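Local coordinates for protein phycocyanobilin lyase subunit alpha (Nostoc sp. PCC 7120, PDB 5N3U) that probably serves, together with its partner CpcF, as a lyase required for attaching the phycocyanobilin chromophore to the alpha subunit of phycocyanin, at residues N95-P100 with E106-S111. Numbering follows the deposited sequence.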
ATOM      1  N   ASN A  95       3.948 -24.459  24.369  1.00 19.51           N
ATOM      2  CA  ASN A  95       2.697 -24.688  25.057  1.00 23.01           C
ATOM      3  C   ASN A  95       1.463 -24.430  24.204  1.00 22.37           C
ATOM      4  O   ASN A  95       0.461 -25.101  24.297  1.00 21.46           O
ATOM      5  CB  ASN A  95       2.574 -23.710  26.240  1.00 25.82           C
ATOM      6  CG  ASN A  95       3.414 -24.092  27.425  1.00 36.52           C
ATOM      7  OD1 ASN A  95       3.893 -25.213  27.531  1.00 34.63           O
ATOM      8  ND2 ASN A  95       3.599 -23.143  28.330  1.00 36.92           N
ATOM      9  N   CYS A  96       1.555 -23.421  23.360  1.00 20.47           N
ATOM     10  CA  CYS A  96       0.456 -23.045  22.471  1.00 22.92           C
ATOM     11  C   CYS A  96       0.135 -24.143  21.423  1.00 21.08           C
ATOM     12  O   CYS A  96      -0.956 -24.173  20.861  1.00 22.46           O
ATOM     13  CB  CYS A  96       0.850 -21.791  21.706  1.00 22.01           C
ATOM     14  SG  CYS A  96       0.706 -20.300  22.734  1.00 29.32           S
ATOM     15  N   LEU A  97       1.098 -25.002  21.136  1.00 19.57           N
ATOM     16  CA  LEU A  97       0.874 -26.170  20.290  1.00 19.55           C
ATOM     17  C   LEU A  97      -0.132 -27.155  20.864  1.00 22.55           C
ATOM     18  O   LEU A  97      -0.636 -28.011  20.117  1.00 24.38           O
ATOM     19  CB  LEU A  97       2.161 -26.876  19.888  1.00 21.20           C
ATOM     20  CG  LEU A  97       3.187 -26.072  19.152  1.00 21.41           C
ATOM     21  CD1 LEU A  97       4.451 -26.944  18.991  1.00 24.68           C
ATOM     22  CD2 LEU A  97       2.632 -25.655  17.759  1.00 22.83           C
ATOM     23  N   GLU A  98      -0.524 -27.031  22.112  1.00 22.79           N
ATOM     24  CA  GLU A  98      -1.609 -27.858  22.640  1.00 25.25           C
ATOM     25  C   GLU A  98      -2.823 -27.015  22.955  1.00 27.06           C
ATOM     26  O   GLU A  98      -3.797 -27.547  23.521  1.00 28.88           O
ATOM     27  CB  GLU A  98      -1.181 -28.605  23.945  1.00 30.59           C
ATOM     28  CG  GLU A  98      -0.244 -29.807  23.708  1.00 35.17           C
ATOM     29  CD  GLU A  98      -0.804 -30.937  22.805  1.00 46.07           C
ATOM     30  OE1 GLU A  98      -1.773 -31.636  23.225  1.00 42.76           O
ATOM     31  OE2 GLU A  98      -0.260 -31.144  21.647  1.00 51.32           O
ATOM     32  N   CYS A  99      -2.863 -25.766  22.496  1.00 23.40           N
ATOM     33  CA  CYS A  99      -4.027 -24.930  22.705  1.00 21.75           C
ATOM     34  C   CYS A  99      -5.207 -25.517  21.928  1.00 25.33           C
ATOM     35  O   CYS A  99      -5.049 -25.924  20.759  1.00 20.53           O
ATOM     36  CB  CYS A  99      -3.789 -23.504  22.176  1.00 23.42           C
ATOM     37  SG  CYS A  99      -5.195 -22.363  22.605  1.00 26.94           S
ATOM     38  N   PRO A 100      -6.424 -25.497  22.527  1.00 22.05           N
ATOM     39  CA  PRO A 100      -7.527 -25.976  21.775  1.00 24.53           C
ATOM     40  C   PRO A 100      -7.902 -25.178  20.562  1.00 23.91           C
ATOM     41  O   PRO A 100      -8.500 -25.759  19.661  1.00 22.37           O
ATOM     42  CB  PRO A 100      -8.733 -25.940  22.769  1.00 27.45           C
ATOM     43  CG  PRO A 100      -8.156 -25.825  24.076  1.00 30.35           C
ATOM     44  CD  PRO A 100      -6.807 -25.179  23.937  1.00 26.03           C
ATOM     45  N   GLU A 106      -1.640 -22.878  14.997  1.00 17.17           N
ATOM     46  CA  GLU A 106      -1.091 -22.474  13.674  1.00 18.58           C
ATOM     47  C   GLU A 106      -0.095 -21.341  13.817  1.00 18.59           C
ATOM     48  O   GLU A 106       0.991 -21.353  13.271  1.00 19.88           O
ATOM     49  CB  GLU A 106      -2.227 -22.038  12.727  1.00 21.50           C
ATOM     50  CG  GLU A 106      -1.726 -21.874  11.307  1.00 23.52           C
ATOM     51  CD  GLU A 106      -2.852 -21.623  10.319  1.00 34.28           C
ATOM     52  OE1 GLU A 106      -3.661 -20.675  10.560  1.00 33.98           O
ATOM     53  OE2 GLU A 106      -2.939 -22.420   9.342  1.00 41.19           O
ATOM     54  N   ALA A 107      -0.499 -20.306  14.537  1.00 16.25           N
ATOM     55  CA  ALA A 107       0.358 -19.174  14.763  1.00 16.28           C
ATOM     56  C   ALA A 107       1.632 -19.558  15.472  1.00 16.14           C
ATOM     57  O   ALA A 107       2.693 -19.098  15.100  1.00 15.50           O
ATOM     58  CB  ALA A 107      -0.386 -18.133  15.607  1.00 17.07           C
ATOM     59  N   ALA A 108       1.525 -20.469  16.434  1.00 16.16           N
ATOM     60  CA  ALA A 108       2.697 -20.929  17.193  1.00 17.54           C
ATOM     61  C   ALA A 108       3.649 -21.727  16.355  1.00 17.42           C
ATOM     62  O   ALA A 108       4.858 -21.537  16.369  1.00 19.18           O
ATOM     63  CB  ALA A 108       2.290 -21.769  18.408  1.00 18.31           C
ATOM     64  N   ALA A 109       3.113 -22.622  15.576  1.00 16.45           N
ATOM     65  CA  ALA A 109       3.945 -23.386  14.662  1.00 15.20           C
ATOM     66  C   ALA A 109       4.632 -22.500  13.642  1.00 16.71           C
ATOM     67  O   ALA A 109       5.803 -22.740  13.356  1.00 18.52           O
ATOM     68  CB  ALA A 109       3.113 -24.440  13.969  1.00 16.40           C
ATOM     69  N   GLN A 110       3.942 -21.490  13.114  1.00 17.53           N
ATOM     70  CA  GLN A 110       4.598 -20.573  12.172  1.00 20.18           C
ATOM     71  C   GLN A 110       5.735 -19.799  12.869  1.00 20.60           C
ATOM     72  O   GLN A 110       6.860 -19.671  12.326  1.00 17.76           O
ATOM     73  CB  GLN A 110       3.605 -19.565  11.605  1.00 21.16           C
ATOM     74  CG  GLN A 110       2.622 -20.181  10.654  1.00 27.05           C
ATOM     75  CD  GLN A 110       1.385 -19.264  10.383  1.00 30.47           C
ATOM     76  OE1 GLN A 110       1.091 -18.295  11.117  1.00 30.02           O
ATOM     77  NE2 GLN A 110       0.619 -19.635   9.358  1.00 32.06           N
ATOM     78  N   SER A 111       5.477 -19.353  14.095  1.00 16.18           N
ATOM     79  CA  SER A 111       6.540 -18.634  14.807  1.00 17.07           C
ATOM     80  C   SER A 111       7.707 -19.534  15.204  1.00 17.81           C
ATOM     81  O   SER A 111       8.824 -19.129  15.107  1.00 19.76           O
ATOM     82  CB  SER A 111       5.898 -17.961  16.024  1.00 18.01           C
ATOM     83  OG  SER A 111       5.080 -16.928  15.514  1.00 17.53           O
TER
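Cys-96 and Leu-97, in the segment 95-100, rest against Ala-108 and Ala-109 of helix 102-115, an example of how consecutive helices fit together in the HEAT-repeat solenoid. On the side of helix 102-115 the surface is made by two alanine methyls. Ala-108 points its methyl toward the segment 95-100, a low bump that enters the hollow between the two neighbouring side chains. One wall of this hollow is the CB of Cys-96, 3.6 Å from the CB of Ala-108, and the CA atoms of these two residues are just 6.1 Å apart. The touch is made by the methylene and not by the sulfur: SG stands beside the backbone N of Cys-96, anti to its carbonyl carbon (chi1 -77°), and CB meets the methyl. The other wall is the CD2 branch of Leu-97, 4.0 Å from the CB of Ala-108. No hydrogen bond crosses the interface; the side chains that meet are apolar, and all four touching residues are buried. A type I turn runs from Cys-96 to Cys-99, closed by Cys-99 N on Cys-96 O at 3.0 Å. Outside the two segments, Leu-97 also touches Leu-112 of the same partner helix and Ala-123 and Leu-124 of helix 121-126, so that one side chain packs on two successive helices. CD2 of Leu-97 itself lies in the shallow step between the two alanines, 3.8 Å from the backbone N of Ala-109 and 4.0 Å from the CB of Ala-109.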